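Local atomic coordinates of fructose-bisphosphate aldolase class I (Thermoproteus tenax, PDB entry 1W8S), a protein that belongs to the DeoC/LacD family of class I aldolases and folds as a TIM barrel, here with 1,6-di-O-phosphono-beta-D-fructofuranose bound. Residues K7-R10 with I11-R15; E218-E222 with A223-G227; I228-G231 with R232-Q236. The protein carries 2 engineered substitutions. All coordinates share one frame; numbering follows the deposited sequence.

The three contacts sample one TIM barrel from its N-terminal end to its ligand pocket. Contact 1 comes first in the chain, at the close of helix 4-12. Contacts 2 and 3 follow much later and adjoin each other: helix 210-222 ends, the chain turns, strand 227-230 takes its place in the barrel wall between strands 199-202 and 18-22, and helix 232-235 begins. Centres of contacts 1 and 2 lie about 16 Å apart, as do those of contacts 2 and 3; contacts 1 and 3 are about 20 Å apart. Contacts 1 and 2 touch through Leu226, whose CD2 packs 3.7 Å from Leu9 CD2. Strand 227-230 thus leads from the side where helix 4-12 packs to the bound sugar bisphosphate.

Contact 1: residues K7-R10 with I11-R15; sequences KFLR and IFARR
Phe8 and Phe12 meet one turn apart near the C-terminal end of helix 4-12, the helix that lies across the N-terminal end of the TIM barrel. They illustrate how an i, i+4 aromatic pair can pack without stacking squarely. Phe8 has CG anti to its backbone nitrogen (chi1 -174°), which lays its ring alongside Phe12, although its CB points away from the later residues. In Phe12, CG instead lies beside the backbone nitrogen (chi1 -65°), and the two side chains cross almost at right angles. Their ring planes are nevertheless close to parallel, at 26°, but slid so far apart that they barely overlap. What rests on the Phe8 face is therefore the near side of its partner: Phe12 CB sits 4.0 Å from the Phe8 ring centroid in a CH-pi contact, while Phe12 CD2 comes within 3.5 Å of Phe8 CE1. Seen from Phe12, that approach is oblique. Beyond the pair, Phe12 packs on Pro74, Ser107 and Ile20, so its ring fastens the helix to the barrel.

On another side of the helix, Lys7 and Ile11 run side by side in the same direction, with Lys7 CG 3.8 Å from Ile11 CD1. The extended lysine chain continues past this apolar contact, so that NZ makes a hydrogen bond to the backbone oxygen of Asp138. Backbone bonds keep these spacings: Ile11 N reaches Lys7 O at 3.1 Å, and Phe12 N reaches Phe8 O at 2.8 Å.

The helical path is lost at Ala13. Its amide still donates to Leu9 O at 2.8 Å, but from above the carbonyl plane, a sign of the chain peeling away. The same two residues also touch through their side chains, where the Leu9 CD2 methyl meets Ala13 CB at 4.1 Å.

Contact 2: residues E218-E222 with A223-G227; sequences EGVLE and AGALG
Gly224 N lies over one face of the Leu221 carbonyl group, 70° out of its plane and 3.0 Å from Leu221 O. The Val220 carbonyl is used differently: Ala225 N approaches Val220 O much closer to the carbonyl plane, at 3.1 Å. These two bonds back into the last turn, with positive phi at Gly224 (97°), make a Schellman motif that ends helix 210-222 and leads the chain into strand 227-230 of the barrel. Glycine suits the position, since at these backbone angles a CB would collide with the carbonyl oxygen of the residue before. A regular helical bond runs from Ala223 N to Gly219 O, at 3.0 Å.

A hydrophobic touch accompanies the cap. Val220 has CG1 anti to its backbone nitrogen (chi1 160°), which sets this methyl against Ala225 CB at 3.5 Å. Ala223 and Ala225 also pack on Phe187, tying the turn to helix 184-193. Ala225 O accepts a hydrogen bond from Lys17 NZ. A water bridges that oxygen to the helix end, donating one hydrogen to Leu221 O at 2.6 Å and the other to Ala225 O at 2.7 Å.

Contact 3: residues I228-G231 with R232-Q236; sequences IAVG and RNVWQ. With FBP (1,6-di-O-phosphono-beta-D-fructofuranose), chain O.
The Gly231 carbonyl oxygen takes two amides at the start of helix 232-235, Val234 N at 3.0 Å from above the carbonyl plane and Trp235 N at 2.9 Å nearly in line with the C=O bond, with Gly231 itself at the N-cap. The same oxygen lies over one face of the Trp235 indole. Trp235 reaches that place because CG stands between its backbone nitrogen and carbonyl carbon (chi1 51°), folding the ring back over the turn. Its NE1 is bonded to Ala22 O, which fixes the rotation of the indole, and His25 and Phe34 meet it edge-to-face.

Valines fill the angle between strand and helix. Val230 and Val234 cross nearly at right angles, with Val230 CG1 3.8 Å from Val234 CG2, while Val230 CG2 also touches Asn233 CB. The amide of Asn233 is held by Thr207 and Pro205.

Strand 227-230 is the eighth of the TIM barrel, and the short helix after it forms part of the phosphate-binding site familiar in this fold. Here the N-terminal end of that helix faces the first phosphate of FBP: Gly231 N donates to FBP O2P at 2.9 Å, and Arg232 N to FBP O1P at 2.9 Å, almost straight at 175°. The helix end would be expected to favour the anion further. Arg232 then bends at chi3 (-85°) and brings its guanidinium edge-on to the phosphate. Arg232 NE returns to FBP O1P at 2.9 Å, so one oxygen is gripped by backbone and side chain of a single residue. Arg232 NH2 spans both phosphates, reaching FBP O3P at 2.8 Å and, on the second phosphate, FBP O4P at 3.2 Å.

Contact 1: residues K7-R10 with I11-R15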
loop_
_atom_site.group_PDB
_atom_site.type_symbol
_atom_site.label_atom_id
_atom_site.label_comp_id
_atom_site.label_asym_id
_atom_site.label_seq_id
_atom_site.Cartn_x
_atom_site.Cartn_y
_atom_site.Cartn_z
ATOM N N LYS E 7 -21.056 -15.865 23.450
ATOM C CA LYS E 7 -20.704 -17.092 22.741
ATOM C C LYS E 7 -19.317 -17.587 23.150
ATOM O O LYS E 7 -19.113 -18.792 23.357
ATOM C CB LYS E 7 -20.733 -16.857 21.232
ATOM C CG LYS E 7 -20.464 -18.077 20.396
ATOM C CD LYS E 7 -20.802 -17.834 18.934
ATOM C CE LYS E 7 -21.023 -19.124 18.199
ATOM N NZ LYS E 7 -20.683 -19.007 16.737
ATOM N N PHE E 8 -18.368 -16.648 23.249
ATOM C CA PHE E 8 -17.032 -16.944 23.733
ATOM C C PHE E 8 -17.063 -17.612 25.122
ATOM O O PHE E 8 -16.452 -18.650 25.325
ATOM C CB PHE E 8 -16.176 -15.701 23.791
ATOM C CG PHE E 8 -14.759 -15.995 24.158
ATOM C CD1 PHE E 8 -13.856 -16.445 23.198
ATOM C CD2 PHE E 8 -14.357 -15.920 25.492
ATOM C CE1 PHE E 8 -12.548 -16.778 23.566
ATOM C CE2 PHE E 8 -13.059 -16.256 25.860
ATOM C CZ PHE E 8 -12.160 -16.679 24.905
ATOM N N LEU E 9 -17.789 -17.020 26.057
ATOM C CA LEU E 9 -17.884 -17.557 27.417
ATOM C C LEU E 9 -18.531 -18.925 27.446
ATOM O O LEU E 9 -18.140 -19.778 28.236
ATOM C CB LEU E 9 -18.653 -16.577 28.291
ATOM C CG LEU E 9 -17.937 -15.220 28.459
ATOM C CD1 LEU E 9 -18.832 -14.197 29.136
ATOM C CD2 LEU E 9 -16.673 -15.394 29.259
ATOM N N ARG E 10 -19.524 -19.156 26.587
ATOM C CA ARG E 10 -20.211 -20.446 26.559
ATOM C C ARG E 10 -19.263 -21.542 26.115
ATOM O O ARG E 10 -19.295 -22.649 26.650
ATOM C CB ARG E 10 -21.409 -20.437 25.607
ATOM C CG ARG E 10 -22.638 -19.736 26.147
ATOM C CD ARG E 10 -23.890 -19.942 25.285
ATOM N NE ARG E 10 -24.085 -18.827 24.344
ATOM C CZ ARG E 10 -23.994 -18.911 23.025
ATOM N NH1 ARG E 10 -24.192 -17.825 22.285
ATOM N NH2 ARG E 10 -23.706 -20.072 22.429
ATOM N N ILE E 11 -18.429 -21.234 25.127
ATOM C CA ILE E 11 -17.561 -22.238 24.517
ATOM C C ILE E 11 -16.292 -22.428 25.328
ATOM O O ILE E 11 -15.877 -23.573 25.603
ATOM C CB ILE E 11 -17.204 -21.825 23.072
ATOM C CG1 ILE E 11 -18.474 -21.842 22.200
ATOM C CG2 ILE E 11 -16.117 -22.783 22.467
ATOM C CD1 ILE E 11 -18.270 -21.200 20.809
ATOM N N PHE E 12 -15.686 -21.308 25.707
ATOM C CA PHE E 12 -14.360 -21.288 26.326
ATOM C C PHE E 12 -14.360 -21.072 27.841
ATOM O O PHE E 12 -13.306 -21.124 28.467
ATOM C CB PHE E 12 -13.488 -20.235 25.644
ATOM C CG PHE E 12 -13.180 -20.548 24.199
ATOM C CD1 PHE E 12 -12.205 -21.455 23.873
ATOM C CD2 PHE E 12 -13.904 -19.950 23.171
ATOM C CE1 PHE E 12 -11.929 -21.736 22.532
ATOM C CE2 PHE E 12 -13.634 -20.231 21.837
ATOM C CZ PHE E 12 -12.654 -21.124 21.520
ATOM N N ALA E 13 -15.515 -20.799 28.432
ATOM C CA ALA E 13 -15.571 -20.611 29.885
ATOM C C ALA E 13 -16.844 -21.162 30.492
ATOM O O ALA E 13 -17.530 -20.500 31.268
ATOM C CB ALA E 13 -15.398 -19.138 30.242
ATOM N N ARG E 14 -17.161 -22.389 30.132
ATOM C CA ARG E 14 -18.352 -23.057 30.658
ATOM C C ARG E 14 -18.354 -23.183 32.173
ATOM O O ARG E 14 -19.418 -23.191 32.789
ATOM C CB ARG E 14 -18.504 -24.434 30.031
ATOM C CG ARG E 14 -17.400 -25.412 30.354
ATOM C CD ARG E 14 -17.498 -26.739 29.584
ATOM N NE ARG E 14 -17.749 -27.812 30.521
ATOM C CZ ARG E 14 -16.841 -28.633 31.054
ATOM N NH1 ARG E 14 -15.560 -28.589 30.692
ATOM N NH2 ARG E 14 -17.251 -29.546 31.944
ATOM N N ARG E 15 -17.172 -23.301 32.778
ATOM C CA ARG E 15 -17.079 -23.440 34.230
ATOM C C ARG E 15 -16.951 -22.094 34.935
ATOM O O ARG E 15 -16.839 -22.043 36.161
ATOM C CB ARG E 15 -15.938 -24.393 34.627
ATOM C CG ARG E 15 -16.252 -25.850 34.353
ATOM C CD ARG E 15 -15.035 -26.715 34.101
ATOM N NE ARG E 15 -14.295 -26.294 32.915
ATOM C CZ ARG E 15 -13.248 -26.945 32.419
ATOM N NH1 ARG E 15 -12.655 -26.500 31.327
ATOM N NH2 ARG E 15 -12.810 -28.055 33.003
#

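Contact 2: residues E218-E222 with A223-G227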
loop_
_atom_site.group_PDB
_atom_site.type_symbol
_atom_site.label_atom_id
_atom_site.label_comp_id
_atom_site.label_asym_id
_atom_site.label_seq_id
_atom_site.Cartn_x
_atom_site.Cartn_y
_atom_site.Cartn_z
ATOM N N GLU E 218 -3.040 -16.759 40.719
ATOM C CA GLU E 218 -3.899 -16.430 41.859
ATOM C C GLU E 218 -4.227 -14.936 41.835
ATOM O O GLU E 218 -5.386 -14.540 42.002
ATOM C CB GLU E 218 -3.210 -16.811 43.183
ATOM C CG GLU E 218 -4.148 -16.979 44.356
ATOM C CD GLU E 218 -3.486 -17.668 45.551
ATOM O OE1 GLU E 218 -4.060 -17.584 46.662
ATOM O OE2 GLU E 218 -2.404 -18.306 45.386
ATOM N N GLY E 219 -3.189 -14.122 41.610
ATOM C CA GLY E 219 -3.328 -12.682 41.470
ATOM C C GLY E 219 -4.279 -12.310 40.351
ATOM O O GLY E 219 -5.133 -11.446 40.498
ATOM N N VAL E 220 -4.120 -12.971 39.211
ATOM C CA VAL E 220 -4.956 -12.713 38.038
ATOM C C VAL E 220 -6.443 -12.938 38.356
ATOM O O VAL E 220 -7.314 -12.135 37.995
ATOM C CB VAL E 220 -4.497 -13.630 36.869
ATOM C CG1 VAL E 220 -5.552 -13.787 35.810
ATOM C CG2 VAL E 220 -3.194 -13.094 36.272
ATOM N N LEU E 221 -6.721 -14.036 39.031
ATOM C CA LEU E 221 -8.095 -14.365 39.408
ATOM C C LEU E 221 -8.664 -13.399 40.460
ATOM O O LEU E 221 -9.822 -13.056 40.390
ATOM C CB LEU E 221 -8.184 -15.805 39.893
ATOM C CG LEU E 221 -7.850 -16.871 38.847
ATOM C CD1 LEU E 221 -7.582 -18.207 39.526
ATOM C CD2 LEU E 221 -8.984 -16.967 37.805
ATOM N N GLU E 222 -7.850 -12.971 41.417
ATOM C CA GLU E 222 -8.262 -11.988 42.438
ATOM C C GLU E 222 -8.620 -10.654 41.825
ATOM O O GLU E 222 -9.483 -9.938 42.330
ATOM C CB GLU E 222 -7.132 -11.737 43.429
ATOM C CG GLU E 222 -6.929 -12.865 44.417
ATOM C CD GLU E 222 -6.113 -12.447 45.617
ATOM O OE1 GLU E 222 -5.306 -11.496 45.502
ATOM O OE2 GLU E 222 -6.292 -13.070 46.680
ATOM N N ALA E 223 -7.929 -10.337 40.731
ATOM C CA ALA E 223 -8.117 -9.096 40.001
ATOM C C ALA E 223 -9.386 -9.181 39.173
ATOM O O ALA E 223 -9.844 -8.187 38.665
ATOM C CB ALA E 223 -6.953 -8.837 39.098
ATOM N N GLY E 224 -9.952 -10.371 39.045
ATOM C CA GLY E 224 -11.255 -10.521 38.409
ATOM C C GLY E 224 -11.139 -10.902 36.946
ATOM O O GLY E 224 -12.107 -10.836 36.185
ATOM N N ALA E 225 -9.962 -11.311 36.519
ATOM C CA ALA E 225 -9.834 -11.809 35.143
ATOM C C ALA E 225 -10.601 -13.120 34.911
ATOM O O ALA E 225 -10.881 -13.896 35.852
ATOM C CB ALA E 225 -8.412 -11.982 34.797
ATOM N N LEU E 226 -10.879 -13.388 33.637
ATOM C CA LEU E 226 -11.556 -14.606 33.244
ATOM C C LEU E 226 -10.676 -15.838 33.409
ATOM O O LEU E 226 -11.176 -16.929 33.616
ATOM C CB LEU E 226 -12.033 -14.522 31.790
ATOM C CG LEU E 226 -12.789 -15.739 31.277
ATOM C CD1 LEU E 226 -14.125 -15.925 31.992
ATOM C CD2 LEU E 226 -12.987 -15.642 29.809
ATOM N N GLY E 227 -9.372 -15.662 33.291
ATOM C CA GLY E 227 -8.462 -16.793 33.333
ATOM C C GLY E 227 -7.153 -16.543 32.597
ATOM O O GLY E 227 -6.651 -15.421 32.578
HETATM O O HOH W 1 -11.442 -13.765 38.440
#

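Contact 3: residues I228-G231 with R232-Q236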
loop_
_atom_site.group_PDB
_atom_site.type_symbol
_atom_site.label_atom_id
_atom_site.label_comp_id
_atom_site.label_asym_id
_atom_site.label_seq_id
_atom_site.Cartn_x
_atom_site.Cartn_y
_atom_site.Cartn_z
ATOM N N ILE E 228 -6.602 -17.598 31.998
ATOM C CA ILE E 228 -5.260 -17.518 31.475
ATOM C C ILE E 228 -5.174 -18.137 30.084
ATOM O O ILE E 228 -5.935 -19.042 29.765
ATOM C CB ILE E 228 -4.265 -18.181 32.451
ATOM C CG1 ILE E 228 -4.430 -19.706 32.489
ATOM C CG2 ILE E 228 -4.470 -17.630 33.868
ATOM C CD1 ILE E 228 -3.470 -20.406 33.435
ATOM N N ALA E 229 -4.258 -17.602 29.277
ATOM C CA ALA E 229 -3.887 -18.186 28.011
ATOM C C ALA E 229 -2.409 -18.498 28.184
ATOM O O ALA E 229 -1.600 -17.590 28.244
ATOM C CB ALA E 229 -4.131 -17.211 26.862
ATOM N N VAL E 230 -2.089 -19.779 28.358
ATOM C CA VAL E 230 -0.781 -20.203 28.842
ATOM C C VAL E 230 -0.175 -21.203 27.852
ATOM O O VAL E 230 -0.853 -22.103 27.371
ATOM C CB VAL E 230 -0.909 -20.857 30.266
ATOM C CG1 VAL E 230 -1.869 -22.048 30.272
ATOM C CG2 VAL E 230 0.445 -21.254 30.858
ATOM N N GLY E 231 1.112 -21.032 27.562
ATOM C CA GLY E 231 1.851 -21.926 26.707
ATOM C C GLY E 231 3.056 -22.463 27.448
ATOM O O GLY E 231 3.007 -23.568 27.979
ATOM N N ARG E 232 4.119 -21.670 27.532
ATOM C CA ARG E 232 5.398 -22.156 28.056
ATOM C C ARG E 232 5.311 -22.694 29.471
ATOM O O ARG E 232 5.905 -23.723 29.785
ATOM C CB ARG E 232 6.460 -21.054 27.986
ATOM C CG ARG E 232 6.828 -20.674 26.536
ATOM C CD ARG E 232 7.650 -19.404 26.450
ATOM N NE ARG E 232 6.729 -18.274 26.453
ATOM C CZ ARG E 232 7.088 -17.029 26.344
ATOM N NH1 ARG E 232 8.361 -16.711 26.204
ATOM N NH2 ARG E 232 6.160 -16.089 26.371
ATOM N N ASN E 233 4.570 -22.010 30.344
ATOM C CA ASN E 233 4.488 -22.451 31.749
ATOM C C ASN E 233 3.732 -23.770 31.937
ATOM O O ASN E 233 3.748 -24.333 33.028
ATOM C CB ASN E 233 3.892 -21.363 32.636
ATOM C CG ASN E 233 4.926 -20.404 33.124
ATOM O OD1 ASN E 233 5.768 -20.764 33.963
ATOM N ND2 ASN E 233 4.942 -19.206 32.555
ATOM N N VAL E 234 3.082 -24.260 30.887
ATOM C CA VAL E 234 2.611 -25.633 30.843
ATOM C C VAL E 234 3.561 -26.515 30.007
ATOM O O VAL E 234 4.195 -27.399 30.549
ATOM C CB VAL E 234 1.136 -25.729 30.363
ATOM C CG1 VAL E 234 0.700 -27.180 30.170
ATOM C CG2 VAL E 234 0.222 -25.066 31.395
ATOM N N TRP E 235 3.671 -26.291 28.700
ATOM C CA TRP E 235 4.355 -27.293 27.857
ATOM C C TRP E 235 5.871 -27.230 27.794
ATOM O O TRP E 235 6.485 -28.151 27.251
ATOM C CB TRP E 235 3.742 -27.413 26.460
ATOM C CG TRP E 235 3.560 -26.160 25.737
ATOM C CD1 TRP E 235 2.384 -25.546 25.441
ATOM C CD2 TRP E 235 4.585 -25.356 25.162
ATOM N NE1 TRP E 235 2.614 -24.394 24.723
ATOM C CE2 TRP E 235 3.960 -24.260 24.533
ATOM C CE3 TRP E 235 5.980 -25.436 25.123
ATOM C CZ2 TRP E 235 4.673 -23.259 23.907
ATOM C CZ3 TRP E 235 6.677 -24.446 24.455
ATOM C CH2 TRP E 235 6.033 -23.377 23.885
ATOM N N GLN E 236 6.491 -26.198 28.366
ATOM C CA GLN E 236 7.953 -26.243 28.563
ATOM C C GLN E 236 8.355 -27.036 29.813
ATOM O O GLN E 236 9.551 -27.174 30.079
ATOM C CB GLN E 236 8.589 -24.850 28.659
ATOM C CG GLN E 236 8.830 -24.171 27.332
ATOM C CD GLN E 236 9.798 -22.979 27.433
ATOM O OE1 GLN E 236 9.656 -22.112 28.300
ATOM N NE2 GLN E 236 10.764 -22.936 26.525
HETATM P P1 FBP O . 2.915 -18.007 26.880
HETATM O O1P FBP O . 3.955 -18.995 26.521
HETATM O O2P FBP O . 2.062 -18.365 28.134
HETATM O O3P FBP O . 3.464 -16.595 27.112
HETATM O O1 FBP O . 1.906 -17.957 25.647
HETATM C C1 FBP O . 0.853 -17.018 25.605
HETATM C C2 FBP O . 1.142 -15.990 24.502
HETATM O O2 FBP O . 0.114 -14.974 24.494
HETATM C C3 FBP O . 1.261 -16.597 23.097
HETATM O O3 FBP O . 0.025 -16.898 22.469
HETATM C C4 FBP O . 2.053 -15.503 22.382
HETATM O O4 FBP O . 2.764 -15.926 21.231
HETATM C C5 FBP O . 3.032 -15.083 23.469
HETATM O O5 FBP O . 2.379 -15.311 24.729
HETATM C C6 FBP O . 3.426 -13.620 23.298
HETATM O O6 FBP O . 4.256 -13.240 24.381
HETATM P P2 FBP O . 5.727 -12.616 24.128
HETATM O O4P FBP O . 6.611 -13.141 25.235
HETATM O O5P FBP O . 6.200 -12.971 22.717
HETATM O O6P FBP O . 5.712 -11.093 24.356
#